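Local coordinates for protein N-ACETYLMURAMOYL-L-ALANINE AMIDASE CwlV (Paenibacillus polymyxa, PDB 1JWQ) that probably cleaves the amide bond between N-acetylmuramic acid and L-alanine in peptidoglycan, through the zinc-binding catalytic domain described here, at residues 72-76 with 134-138; 91-97 with 121-127; 103-108 with 171-175; 111-117 with 163-168. All coordinates share one frame; numbering follows the deposited sequence.

Contact 1 of 4, residues 72-76 with 134-138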
loop_
_atom_site.group_PDB
_atom_site.type_symbol
_atom_site.label_atom_id
_atom_site.label_comp_id
_atom_site.label_asym_id
_atom_site.label_seq_id
_atom_site.Cartn_x
_atom_site.Cartn_y
_atom_site.Cartn_z
ATOM N N LYS A 72 12.788 13.641 -0.731
ATOM C CA LYS A 72 11.747 14.649 -0.558
ATOM C C LYS A 72 10.456 14.248 -1.261
ATOM O O LYS A 72 9.918 14.998 -2.074
ATOM C CB LYS A 72 12.227 16.003 -1.087
ATOM C CG LYS A 72 13.502 16.508 -0.428
ATOM C CD LYS A 72 13.863 17.915 -0.897
ATOM C CE LYS A 72 14.038 17.983 -2.407
ATOM N NZ LYS A 72 15.087 17.048 -2.899
ATOM N N ALA A 73 9.958 13.061 -0.941
ATOM C CA ALA A 73 8.733 12.572 -1.559
ATOM C C ALA A 73 7.556 13.512 -1.307
ATOM O O ALA A 73 7.484 14.169 -0.270
ATOM C CB ALA A 73 8.407 11.174 -1.029
ATOM N N ASN A 74 6.643 13.584 -2.270
ATOM C CA ASN A 74 5.459 14.413 -2.125
ATOM C C ASN A 74 4.413 13.579 -1.393
ATOM O O ASN A 74 3.572 14.106 -0.667
ATOM C CB ASN A 74 4.941 14.855 -3.493
ATOM C CG ASN A 74 5.860 15.861 -4.161
ATOM O OD1 ASN A 74 6.955 15.520 -4.611
ATOM N ND2 ASN A 74 5.425 17.112 -4.215
ATOM N N VAL A 75 4.474 12.267 -1.599
ATOM C CA VAL A 75 3.575 11.340 -0.920
ATOM C C VAL A 75 4.285 10.018 -0.694
ATOM O O VAL A 75 5.244 9.682 -1.390
ATOM C CB VAL A 75 2.282 11.056 -1.720
ATOM C CG1 VAL A 75 1.472 12.332 -1.867
ATOM C CG2 VAL A 75 2.621 10.459 -3.078
ATOM N N PHE A 76 3.798 9.272 0.289
ATOM C CA PHE A 76 4.356 7.977 0.634
ATOM C C PHE A 76 3.190 7.016 0.816
ATOM O O PHE A 76 2.228 7.322 1.513
ATOM C CB PHE A 76 5.167 8.102 1.926
ATOM C CG PHE A 76 5.748 6.807 2.423
ATOM C CD1 PHE A 76 5.023 5.989 3.283
ATOM C CD2 PHE A 76 7.039 6.423 2.060
ATOM C CE1 PHE A 76 5.574 4.809 3.785
ATOM C CE2 PHE A 76 7.603 5.246 2.552
ATOM C CZ PHE A 76 6.867 4.438 3.418
ATOM N N THR A 134 7.507 9.684 8.700
ATOM C CA THR A 134 7.582 10.398 7.432
ATOM C C THR A 134 7.063 11.809 7.685
ATOM O O THR A 134 6.299 12.030 8.629
ATOM C CB THR A 134 6.721 9.715 6.358
ATOM O OG1 THR A 134 5.614 9.054 6.984
ATOM C CG2 THR A 134 7.553 8.701 5.576
ATOM N N THR A 135 7.479 12.761 6.854
ATOM C CA THR A 135 7.054 14.147 7.021
ATOM C C THR A 135 6.127 14.636 5.916
ATOM O O THR A 135 5.623 15.756 5.983
ATOM C CB THR A 135 8.258 15.102 7.082
ATOM O OG1 THR A 135 8.953 15.067 5.829
ATOM C CG2 THR A 135 9.211 14.690 8.199
ATOM N N MET A 136 5.927 13.815 4.889
ATOM C CA MET A 136 5.028 14.180 3.802
ATOM C C MET A 136 3.760 13.346 3.978
ATOM O O MET A 136 3.735 12.421 4.793
ATOM C CB MET A 136 5.669 13.884 2.433
ATOM C CG MET A 136 5.806 12.399 2.068
ATOM S SD MET A 136 7.042 11.478 3.021
ATOM C CE MET A 136 8.535 12.510 2.760
ATOM N N PRO A 137 2.688 13.665 3.232
ATOM C CA PRO A 137 1.463 12.872 3.386
ATOM C C PRO A 137 1.804 11.400 3.208
ATOM O O PRO A 137 2.389 11.012 2.199
ATOM C CB PRO A 137 0.565 13.416 2.281
ATOM C CG PRO A 137 0.940 14.868 2.259
ATOM C CD PRO A 137 2.464 14.810 2.330
ATOM N N ALA A 138 1.447 10.583 4.192
ATOM C CA ALA A 138 1.775 9.168 4.132
ATOM C C ALA A 138 0.665 8.285 4.654
ATOM O O ALA A 138 0.125 8.515 5.734
ATOM C CB ALA A 138 3.062 8.899 4.921
#
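Met-136 and Phe-76 meet where the loop leading into strand 138-145 comes alongside residues 75-76, and they illustrate how a junction can be tight on one side and loose on the other. On the tight side, CG of Met-136 stands between its own backbone N and carbonyl carbon (chi1 71°), and bends at chi2 and chi3 fold the chain against the backbone of Ala-73, with SD toward Phe-76. Its CB comes to 3.3 Å from Ala-73 O, its SD to 4.0 Å from Phe-76 CB and its CE to 4.0 Å from Ala-73 CB. Thr-134 CG2 lies over one face of the Phe-76 ring, 4.2 Å from the centroid, a CH-pi contact, while Thr-134 OG1 hydrogen-bonds to Val-130 O. Ala-138 CB abuts Phe-76 CB at 3.7 Å. Phe-76 N donates to Pro-137 O (2.9 Å), and Val-75 CA and Ala-138 CA add weaker C-H...O contacts.

The looser end is that of Asn-74, partly exposed, which touches through its backbone: its O lies 3.3 Å from Pro-137 CD, whereas OD1 accepts from Val-3 N of the next strand. With a serine in place of Met-136, the sulfur and terminal methyl are lost, and Ala-73 CB and Phe-76 CB would probably be left facing a gap. Helix 61-70 covers the buried side, through Ala-68 and Val-65. Since side-chain polar groups turn to partners elsewhere, the contact itself rests on one backbone bond and close apolar fit, which begin a parallel pairing that continues at Val-139, beside the strand that carries the zinc ligand His-80.

Contact 2 of 4, residues 91-97 with 121-127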
loop_
_atom_site.group_PDB
_atom_site.type_symbol
_atom_site.label_atom_id
_atom_site.label_comp_id
_atom_site.label_asym_id
_atom_site.label_seq_id
_atom_site.Cartn_x
_atom_site.Cartn_y
_atom_site.Cartn_z
ATOM N N GLY A 91 -11.892 -7.290 4.737
ATOM C CA GLY A 91 -12.082 -5.898 4.396
ATOM C C GLY A 91 -10.822 -5.120 4.099
ATOM O O GLY A 91 -9.705 -5.565 4.359
ATOM N N THR A 92 -11.038 -3.930 3.554
ATOM C CA THR A 92 -9.978 -3.014 3.165
ATOM C C THR A 92 -9.908 -1.832 4.133
ATOM O O THR A 92 -10.935 -1.237 4.474
ATOM C CB THR A 92 -10.247 -2.484 1.748
ATOM O OG1 THR A 92 -10.297 -3.589 0.838
ATOM C CG2 THR A 92 -9.171 -1.516 1.326
ATOM N N GLU A 93 -8.691 -1.491 4.557
ATOM C CA GLU A 93 -8.475 -0.385 5.483
ATOM C C GLU A 93 -7.346 0.534 5.000
ATOM O O GLU A 93 -6.367 0.071 4.391
ATOM C CB GLU A 93 -8.118 -0.931 6.873
ATOM C CG GLU A 93 -8.797 -2.258 7.214
ATOM C CD GLU A 93 -8.289 -2.884 8.508
ATOM O OE1 GLU A 93 -7.120 -2.636 8.889
ATOM O OE2 GLU A 93 -9.054 -3.645 9.150
ATOM N N THR A 94 -7.492 1.827 5.290
ATOM C CA THR A 94 -6.505 2.837 4.923
ATOM C C THR A 94 -6.120 3.523 6.218
ATOM O O THR A 94 -6.992 3.968 6.954
ATOM C CB THR A 94 -7.087 3.882 3.977
ATOM O OG1 THR A 94 -7.430 3.258 2.732
ATOM C CG2 THR A 94 -6.053 4.985 3.734
ATOM N N TYR A 95 -4.823 3.581 6.504
ATOM C CA TYR A 95 -4.326 4.198 7.731
ATOM C C TYR A 95 -3.510 5.467 7.520
ATOM O O TYR A 95 -2.793 5.606 6.530
ATOM C CB TYR A 95 -3.432 3.222 8.491
ATOM C CG TYR A 95 -4.143 2.031 9.061
ATOM C CD1 TYR A 95 -4.303 0.861 8.320
ATOM C CD2 TYR A 95 -4.646 2.068 10.358
ATOM C CE1 TYR A 95 -4.946 -0.247 8.864
ATOM C CE2 TYR A 95 -5.286 0.973 10.910
ATOM C CZ TYR A 95 -5.432 -0.181 10.163
ATOM O OH TYR A 95 -6.047 -1.274 10.726
ATOM N N TYR A 96 -3.614 6.380 8.482
ATOM C CA TYR A 96 -2.850 7.622 8.480
ATOM C C TYR A 96 -2.398 7.730 9.937
ATOM O O TYR A 96 -2.973 7.070 10.808
ATOM C CB TYR A 96 -3.732 8.830 8.138
ATOM C CG TYR A 96 -4.659 9.225 9.265
ATOM C CD1 TYR A 96 -5.868 8.560 9.468
ATOM C CD2 TYR A 96 -4.291 10.212 10.181
ATOM C CE1 TYR A 96 -6.684 8.867 10.559
ATOM C CE2 TYR A 96 -5.093 10.522 11.270
ATOM C CZ TYR A 96 -6.287 9.843 11.453
ATOM O OH TYR A 96 -7.073 10.139 12.537
ATOM N N GLN A 97 -1.378 8.537 10.211
ATOM C CA GLN A 97 -0.911 8.709 11.588
ATOM C C GLN A 97 -0.822 10.184 11.940
ATOM O O GLN A 97 -0.981 10.563 13.099
ATOM C CB GLN A 97 0.458 8.047 11.796
ATOM C CG GLN A 97 0.882 7.867 13.265
ATOM C CD GLN A 97 1.481 9.117 13.902
ATOM O OE1 GLN A 97 2.202 9.882 13.257
ATOM N NE2 GLN A 97 1.205 9.313 15.190
ATOM N N ARG A 121 -13.654 -1.026 5.350
ATOM C CA ARG A 121 -13.420 -0.850 6.775
ATOM C C ARG A 121 -13.005 0.585 7.104
ATOM O O ARG A 121 -12.654 0.898 8.243
ATOM C CB ARG A 121 -12.367 -1.845 7.261
ATOM C CG ARG A 121 -12.761 -3.312 7.074
ATOM C CD ARG A 121 -11.637 -4.217 7.555
ATOM N NE ARG A 121 -11.379 -3.998 8.972
ATOM C CZ ARG A 121 -11.829 -4.781 9.945
ATOM N NH1 ARG A 121 -12.557 -5.854 9.655
ATOM N NH2 ARG A 121 -11.574 -4.473 11.210
ATOM N N GLY A 122 -13.048 1.449 6.093
ATOM C CA GLY A 122 -12.737 2.856 6.277
ATOM C C GLY A 122 -11.307 3.306 6.490
ATOM O O GLY A 122 -10.349 2.549 6.309
ATOM N N ILE A 123 -11.185 4.576 6.871
ATOM C CA ILE A 123 -9.905 5.221 7.137
ATOM C C ILE A 123 -9.721 5.246 8.646
ATOM O O ILE A 123 -10.598 5.705 9.377
ATOM C CB ILE A 123 -9.900 6.655 6.578
ATOM C CG1 ILE A 123 -10.161 6.606 5.068
ATOM C CG2 ILE A 123 -8.571 7.329 6.870
ATOM C CD1 ILE A 123 -10.468 7.956 4.442
ATOM N N ARG A 124 -8.579 4.754 9.109
ATOM C CA ARG A 124 -8.321 4.679 10.541
ATOM C C ARG A 124 -6.955 5.209 10.941
ATOM O O ARG A 124 -6.042 5.294 10.123
ATOM C CB ARG A 124 -8.422 3.220 10.989
ATOM C CG ARG A 124 -9.591 2.469 10.367
ATOM C CD ARG A 124 -9.615 1.015 10.807
ATOM N NE ARG A 124 -10.902 0.399 10.506
ATOM C CZ ARG A 124 -11.435 -0.596 11.207
ATOM N NH1 ARG A 124 -10.785 -1.089 12.251
ATOM N NH2 ARG A 124 -12.622 -1.085 10.873
ATOM N N TYR A 125 -6.825 5.561 12.215
ATOM C CA TYR A 125 -5.557 6.032 12.731
ATOM C C TYR A 125 -4.730 4.789 13.008
ATOM O O TYR A 125 -5.241 3.795 13.525
ATOM C CB TYR A 125 -5.742 6.822 14.031
ATOM C CG TYR A 125 -4.440 7.078 14.758
ATOM C CD1 TYR A 125 -3.980 6.202 15.744
ATOM C CD2 TYR A 125 -3.652 8.176 14.438
ATOM C CE1 TYR A 125 -2.764 6.419 16.391
ATOM C CE2 TYR A 125 -2.434 8.403 15.077
ATOM C CZ TYR A 125 -1.998 7.522 16.052
ATOM O OH TYR A 125 -0.800 7.747 16.680
ATOM N N GLY A 126 -3.457 4.840 12.640
ATOM C CA GLY A 126 -2.575 3.716 12.877
ATOM C C GLY A 126 -1.198 4.230 13.243
ATOM O O GLY A 126 -0.591 4.986 12.481
ATOM N N ASN A 127 -0.706 3.845 14.414
ATOM C CA ASN A 127 0.611 4.283 14.842
ATOM C C ASN A 127 1.676 3.365 14.262
ATOM O O ASN A 127 2.279 2.563 14.970
ATOM C CB ASN A 127 0.708 4.307 16.368
ATOM C CG ASN A 127 2.041 4.845 16.850
ATOM O OD1 ASN A 127 2.595 5.774 16.259
ATOM N ND2 ASN A 127 2.558 4.274 17.930
HETATM O O HOH W 1 -8.436 -3.266 11.734
HETATM O O HOH W 2 -7.634 -0.811 13.247
#
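Thr-94 O takes a hydrogen bond from Arg-124 N (2.8 Å) and a weaker C-H...O contact from Ile-123 CA. The pattern repeats one step on, where Arg-124 O receives Tyr-96 N and, more weakly, Tyr-95 CA, as expected of parallel strands; Thr-94 N to Gly-122 O and Gly-126 N to Tyr-96 O extend it in both directions.

Side chains diverge to the two faces. On that of Tyr-96 and Tyr-125, Tyr-96 CG sits between its backbone N and carbonyl carbon (chi1 73°), which brings the ring across to the other strand. There the edge of Tyr-125 points at the face of Tyr-96, a T-shaped pair with centroids 6.0 Å apart and planes at 78°. Gln-97 NE2 then donates to Tyr-125 OH (2.9 Å), the oxygen lying in the amide plane.

On the face of Tyr-95 and Arg-124, a side chain on Gly-126 would collide with the Tyr-95 ring. Tyr-95 OH donates to Glu-93 OE1 at 2.5 Å, from above the carboxylate plane, while water 2 donates to Tyr-95 OH (3.0 Å) and accepts weakly from Arg-124 NH1. Arg-124 grips Arg-121 O side-on with NE (2.9 Å) and NH2, which fixes how the guanidinium is turned. Glu-93 forms a salt bridge with Arg-121, though the atoms are modelled too close to trust its length; Tyr-145 OH also binds Glu-93 OE2. The backbone thus fixes the register between the two parallel strands, 92-96 and 120-125, of a beta-alpha-beta unit, while charge and water mark the face of Tyr-95, a residue whose side chain lies about 9 Å from the zinc ion.

Contact 3 of 4, residues 103-108 with 171-175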
loop_
_atom_site.group_PDB
_atom_site.type_symbol
_atom_site.label_atom_id
_atom_site.label_comp_id
_atom_site.label_asym_id
_atom_site.label_seq_id
_atom_site.Cartn_x
_atom_site.Cartn_y
_atom_site.Cartn_z
ATOM N N ALA A 103 -5.881 14.280 4.467
ATOM C CA ALA A 103 -6.449 14.658 3.174
ATOM C C ALA A 103 -6.101 13.602 2.140
ATOM O O ALA A 103 -6.948 13.168 1.365
ATOM C CB ALA A 103 -5.911 16.015 2.735
ATOM N N PHE A 104 -4.840 13.189 2.141
ATOM C CA PHE A 104 -4.375 12.177 1.208
ATOM C C PHE A 104 -5.081 10.849 1.494
ATOM O O PHE A 104 -5.506 10.161 0.572
ATOM C CB PHE A 104 -2.853 12.038 1.328
ATOM C CG PHE A 104 -2.255 10.983 0.435
ATOM C CD1 PHE A 104 -2.766 10.744 -0.840
ATOM C CD2 PHE A 104 -1.153 10.255 0.861
ATOM C CE1 PHE A 104 -2.177 9.786 -1.676
ATOM C CE2 PHE A 104 -0.556 9.300 0.039
ATOM C CZ PHE A 104 -1.072 9.065 -1.236
ATOM N N ALA A 105 -5.214 10.484 2.765
ATOM C CA ALA A 105 -5.896 9.234 3.096
ATOM C C ALA A 105 -7.327 9.263 2.554
ATOM O O ALA A 105 -7.815 8.274 2.007
ATOM C CB ALA A 105 -5.912 9.018 4.609
ATOM N N ASN A 106 -7.997 10.403 2.700
ATOM C CA ASN A 106 -9.366 10.541 2.208
ATOM C C ASN A 106 -9.433 10.352 0.694
ATOM O O ASN A 106 -10.266 9.601 0.193
ATOM C CB ASN A 106 -9.944 11.914 2.574
ATOM C CG ASN A 106 -10.205 12.063 4.063
ATOM O OD1 ASN A 106 -10.731 11.156 4.706
ATOM N ND2 ASN A 106 -9.855 13.221 4.616
ATOM N N VAL A 107 -8.560 11.038 -0.038
ATOM C CA VAL A 107 -8.559 10.910 -1.492
ATOM C C VAL A 107 -8.176 9.485 -1.880
ATOM O O VAL A 107 -8.847 8.854 -2.695
ATOM C CB VAL A 107 -7.583 11.919 -2.149
ATOM C CG1 VAL A 107 -7.521 11.699 -3.664
ATOM C CG2 VAL A 107 -8.042 13.344 -1.848
ATOM N N MET A 108 -7.104 8.969 -1.287
ATOM C CA MET A 108 -6.671 7.610 -1.597
ATOM C C MET A 108 -7.800 6.601 -1.386
ATOM O O MET A 108 -8.104 5.802 -2.271
ATOM C CB MET A 108 -5.471 7.218 -0.729
ATOM C CG MET A 108 -5.057 5.761 -0.868
ATOM S SD MET A 108 -4.613 5.310 -2.565
ATOM C CE MET A 108 -2.932 5.906 -2.611
ATOM N N GLY A 171 -5.628 7.259 -6.668
ATOM C CA GLY A 171 -5.579 7.990 -5.415
ATOM C C GLY A 171 -4.401 8.949 -5.391
ATOM O O GLY A 171 -4.520 10.094 -4.956
ATOM N N ILE A 172 -3.255 8.481 -5.874
ATOM C CA ILE A 172 -2.043 9.294 -5.910
ATOM C C ILE A 172 -2.146 10.389 -6.964
ATOM O O ILE A 172 -1.832 11.553 -6.705
ATOM C CB ILE A 172 -0.814 8.416 -6.217
ATOM C CG1 ILE A 172 -0.562 7.473 -5.036
ATOM C CG2 ILE A 172 0.403 9.290 -6.502
ATOM C CD1 ILE A 172 0.356 6.307 -5.358
ATOM N N THR A 173 -2.591 10.004 -8.152
ATOM C CA THR A 173 -2.738 10.940 -9.256
ATOM C C THR A 173 -3.729 12.048 -8.921
ATOM O O THR A 173 -3.465 13.224 -9.173
ATOM C CB THR A 173 -3.212 10.212 -10.518
ATOM O OG1 THR A 173 -2.265 9.192 -10.852
ATOM C CG2 THR A 173 -3.338 11.186 -11.684
ATOM N N GLU A 174 -4.869 11.670 -8.356
ATOM C CA GLU A 174 -5.890 12.645 -7.998
ATOM C C GLU A 174 -5.404 13.580 -6.902
ATOM O O GLU A 174 -5.582 14.790 -6.997
ATOM C CB GLU A 174 -7.168 11.940 -7.533
ATOM C CG GLU A 174 -7.901 11.170 -8.618
ATOM C CD GLU A 174 -8.652 12.067 -9.586
ATOM O OE1 GLU A 174 -8.750 13.288 -9.329
ATOM O OE2 GLU A 174 -9.160 11.542 -10.598
ATOM N N TYR A 175 -4.785 13.025 -5.864
ATOM C CA TYR A 175 -4.299 13.849 -4.763
ATOM C C TYR A 175 -3.227 14.833 -5.209
ATOM O O TYR A 175 -3.239 15.998 -4.808
ATOM C CB TYR A 175 -3.727 12.989 -3.634
ATOM C CG TYR A 175 -3.283 13.823 -2.450
ATOM C CD1 TYR A 175 -4.219 14.454 -1.632
ATOM C CD2 TYR A 175 -1.929 14.025 -2.179
ATOM C CE1 TYR A 175 -3.820 15.271 -0.570
ATOM C CE2 TYR A 175 -1.516 14.841 -1.121
ATOM C CZ TYR A 175 -2.470 15.459 -0.323
ATOM O OH TYR A 175 -2.074 16.263 0.721
HETATM O O HOH W 3 -2.685 14.844 2.963
#
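Phe-104 and Tyr-175 both extend their rings from helix segments whose directions differ by 126°, and both do so through the same first torsion. In each, CG lies opposite the backbone N (chi1 178° for Phe-104, -177° for Tyr-175), yet the side chains meet at about a right angle. The approach of Tyr-175 lays the centre of its ring face on Phe-104 CB, 3.8 Å from the centroid, in a CH-pi contact, and Phe-104 CD1 approaches Tyr-175 CG at 3.5 Å. The ring planes are oblique to one another. Val-107 spreads its two methyls over different targets: CG1 reaches Gly-171 O at 3.6 Å, whereas CG2 meets the edge of the Tyr-175 ring at CD1 (4.0 Å).

Met-108 bends at chi2 and chi3, passing SD by Gly-171 CA and setting CE 3.7 Å from Ile-172 CG1, with which it runs side by side. Gly-171 has to be small here, for a CB would strike that sulfur. At the outer end, water 3 joins the helices by accepting from Phe-104 N (2.8 Å) and bonding to Tyr-175 OH (2.7 Å).

Helices 102-116 and 158-176 lie against the same side of the central sheet. Phe-104 rests on Val-75 and Val-77 of strand 75-82 and on Val-139 of strand 138-145, Met-108 reaches Leu-141, and Tyr-175 packs on Val-75 and on Pro-137, in the loop before strand 138-145.

Contact 4 of 4, residues 111-117 with 163-168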
loop_
_atom_site.group_PDB
_atom_site.type_symbol
_atom_site.label_atom_id
_atom_site.label_comp_id
_atom_site.label_asym_id
_atom_site.label_seq_id
_atom_site.Cartn_x
_atom_site.Cartn_y
_atom_site.Cartn_z
ATOM N N TYR A 111 -10.642 6.233 -4.070
ATOM C CA TYR A 111 -10.417 5.442 -5.280
ATOM C C TYR A 111 -9.927 4.031 -5.008
ATOM O O TYR A 111 -10.215 3.094 -5.759
ATOM C CB TYR A 111 -9.425 6.167 -6.188
ATOM C CG TYR A 111 -9.913 7.536 -6.581
ATOM C CD1 TYR A 111 -9.566 8.663 -5.835
ATOM C CD2 TYR A 111 -10.782 7.699 -7.659
ATOM C CE1 TYR A 111 -10.079 9.920 -6.152
ATOM C CE2 TYR A 111 -11.299 8.944 -7.982
ATOM C CZ TYR A 111 -10.946 10.049 -7.225
ATOM O OH TYR A 111 -11.468 11.283 -7.539
ATOM N N PHE A 112 -9.186 3.888 -3.921
ATOM C CA PHE A 112 -8.626 2.607 -3.524
ATOM C C PHE A 112 -9.675 1.611 -3.012
ATOM O O PHE A 112 -9.765 0.483 -3.502
ATOM C CB PHE A 112 -7.554 2.873 -2.458
ATOM C CG PHE A 112 -7.148 1.665 -1.671
ATOM C CD1 PHE A 112 -7.176 1.700 -0.280
ATOM C CD2 PHE A 112 -6.706 0.510 -2.306
ATOM C CE1 PHE A 112 -6.768 0.604 0.468
ATOM C CE2 PHE A 112 -6.295 -0.591 -1.564
ATOM C CZ PHE A 112 -6.324 -0.547 -0.179
ATOM N N ALA A 113 -10.473 2.034 -2.038
ATOM C CA ALA A 113 -11.481 1.164 -1.444
ATOM C C ALA A 113 -12.456 0.515 -2.431
ATOM O O ALA A 113 -12.625 -0.703 -2.429
ATOM C CB ALA A 113 -12.251 1.931 -0.365
ATOM N N PRO A 114 -13.117 1.315 -3.282
ATOM C CA PRO A 114 -14.063 0.735 -4.243
ATOM C C PRO A 114 -13.398 -0.254 -5.195
ATOM O O PRO A 114 -14.033 -1.197 -5.664
ATOM C CB PRO A 114 -14.602 1.959 -4.980
ATOM C CG PRO A 114 -14.507 3.042 -3.947
ATOM C CD PRO A 114 -13.147 2.786 -3.349
ATOM N N ALA A 115 -12.117 -0.036 -5.476
ATOM C CA ALA A 115 -11.380 -0.911 -6.380
ATOM C C ALA A 115 -11.199 -2.327 -5.836
ATOM O O ALA A 115 -11.177 -3.282 -6.606
ATOM C CB ALA A 115 -10.019 -0.296 -6.719
ATOM N N THR A 116 -11.059 -2.477 -4.522
ATOM C CA THR A 116 -10.893 -3.815 -3.962
ATOM C C THR A 116 -12.223 -4.561 -3.996
ATOM O O THR A 116 -12.257 -5.786 -4.126
ATOM C CB THR A 116 -10.398 -3.788 -2.498
ATOM O OG1 THR A 116 -11.452 -3.341 -1.637
ATOM C CG2 THR A 116 -9.195 -2.862 -2.356
ATOM N N GLY A 117 -13.315 -3.811 -3.880
ATOM C CA GLY A 117 -14.632 -4.422 -3.889
ATOM C C GLY A 117 -14.873 -5.226 -2.627
ATOM O O GLY A 117 -15.866 -5.942 -2.518
ATOM N N ARG A 163 -6.800 -4.191 -10.886
ATOM C CA ARG A 163 -7.880 -3.256 -10.616
ATOM C C ARG A 163 -7.537 -2.376 -9.412
ATOM O O ARG A 163 -7.719 -1.156 -9.437
ATOM C CB ARG A 163 -9.162 -4.036 -10.338
ATOM C CG ARG A 163 -10.376 -3.172 -10.126
ATOM C CD ARG A 163 -11.409 -3.928 -9.327
ATOM N NE ARG A 163 -11.488 -5.334 -9.712
ATOM C CZ ARG A 163 -11.823 -6.305 -8.871
ATOM N NH1 ARG A 163 -12.097 -6.015 -7.605
ATOM N NH2 ARG A 163 -11.912 -7.556 -9.299
ATOM N N VAL A 164 -7.032 -3.011 -8.361
ATOM C CA VAL A 164 -6.665 -2.309 -7.140
ATOM C C VAL A 164 -5.457 -1.411 -7.367
ATOM O O VAL A 164 -5.401 -0.300 -6.847
ATOM C CB VAL A 164 -6.371 -3.313 -6.007
ATOM C CG1 VAL A 164 -5.852 -2.585 -4.773
ATOM C CG2 VAL A 164 -7.646 -4.075 -5.663
ATOM N N ALA A 165 -4.497 -1.894 -8.153
ATOM C CA ALA A 165 -3.305 -1.112 -8.452
ATOM C C ALA A 165 -3.719 0.172 -9.156
ATOM O O ALA A 165 -3.145 1.237 -8.924
ATOM C CB ALA A 165 -2.348 -1.914 -9.335
ATOM N N GLN A 166 -4.718 0.073 -10.027
ATOM C CA GLN A 166 -5.182 1.257 -10.738
ATOM C C GLN A 166 -5.857 2.201 -9.757
ATOM O O GLN A 166 -5.719 3.418 -9.861
ATOM C CB GLN A 166 -6.169 0.883 -11.846
ATOM C CG GLN A 166 -6.646 2.087 -12.652
ATOM C CD GLN A 166 -5.521 2.759 -13.425
ATOM O OE1 GLN A 166 -4.878 2.139 -14.275
ATOM N NE2 GLN A 166 -5.278 4.031 -13.133
ATOM N N GLY A 167 -6.589 1.633 -8.804
ATOM C CA GLY A 167 -7.264 2.445 -7.809
ATOM C C GLY A 167 -6.255 3.200 -6.961
ATOM O O GLY A 167 -6.431 4.384 -6.673
ATOM N N ILE A 168 -5.194 2.512 -6.558
ATOM C CA ILE A 168 -4.149 3.131 -5.752
ATOM C C ILE A 168 -3.466 4.226 -6.571
ATOM O O ILE A 168 -3.193 5.322 -6.069
ATOM C CB ILE A 168 -3.117 2.072 -5.294
ATOM C CG1 ILE A 168 -3.804 1.084 -4.344
ATOM C CG2 ILE A 168 -1.935 2.737 -4.612
ATOM C CD1 ILE A 168 -2.909 -0.065 -3.876
#
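The Phe-112 ring is met across the contact at its edge, where Val-164 CG1 lies in the ring plane, 3.8 Å from CE2. Ile-168 CG1 comes in obliquely at 3.6 Å from CD2, its side chain running alongside the phenylalanine. The other flat group, the Arg-163 guanidinium, is likewise approached at its edge: NH1 donates to Ala-115 O (3.1 Å) at the C-terminal end of helix 102-116, although the position of that carbonyl is less certain.

Between these groups the two helix segments run nearly antiparallel, at 170°, and close together. Gly-167 permits it, since a CB there would collide with Ala-115 CB and Tyr-111 O; as built, Ala-115 CB is 4.0 Å from Gly-167 CA. Thr-116 divides its branches. CG2 packs on Val-164 CG2 at 3.8 Å, while OG1, placed between backbone N and carbonyl carbon (chi1 72°), turns back to donate to Ala-113 O (3.0 Å), in the carbonyl plane, beyond the kink at Pro-114. The same OG1 also bonds to Thr-92 OG1 and Leu-118 N. Putting a valine at Thr-116 removes the hydroxyl, which is likely to cost Ala-113 O and Thr-92 OG1 a hydrogen-bond partner.

Phe-112 fills the angle between this helix pair and the sheet, lying on Leu-141 and Val-143 of strand 138-145 and on Thr-92 and Thr-94 of strand 92-96. Helix 158-176 also meets helix 26-42, where Val-164 and Ala-165 touch Met-33.

Contacts 3 and 4 hold the same two helices, 102-116 and 158-176, at successive points, and both depend on a glycine for close approach; aromatic and aliphatic groups dominate, with polar bonds near the ends. Contact 2 pairs two parallel strands, whereas contact 1 joins residues 75-76 to the loop before strand 138-145 through a single bridge. Contact 1 is the buried one, mostly apolar around one backbone bond; contact 2, partly buried, includes an outermost strand and carries charges, waters and several backbone bonds. The helix layer ties them together: Ile-123 CD1 of contact 2 lies against Ala-105 O of contact 3, and Met-108 CE of contact 3 sits by Ile-168 O of contact 4.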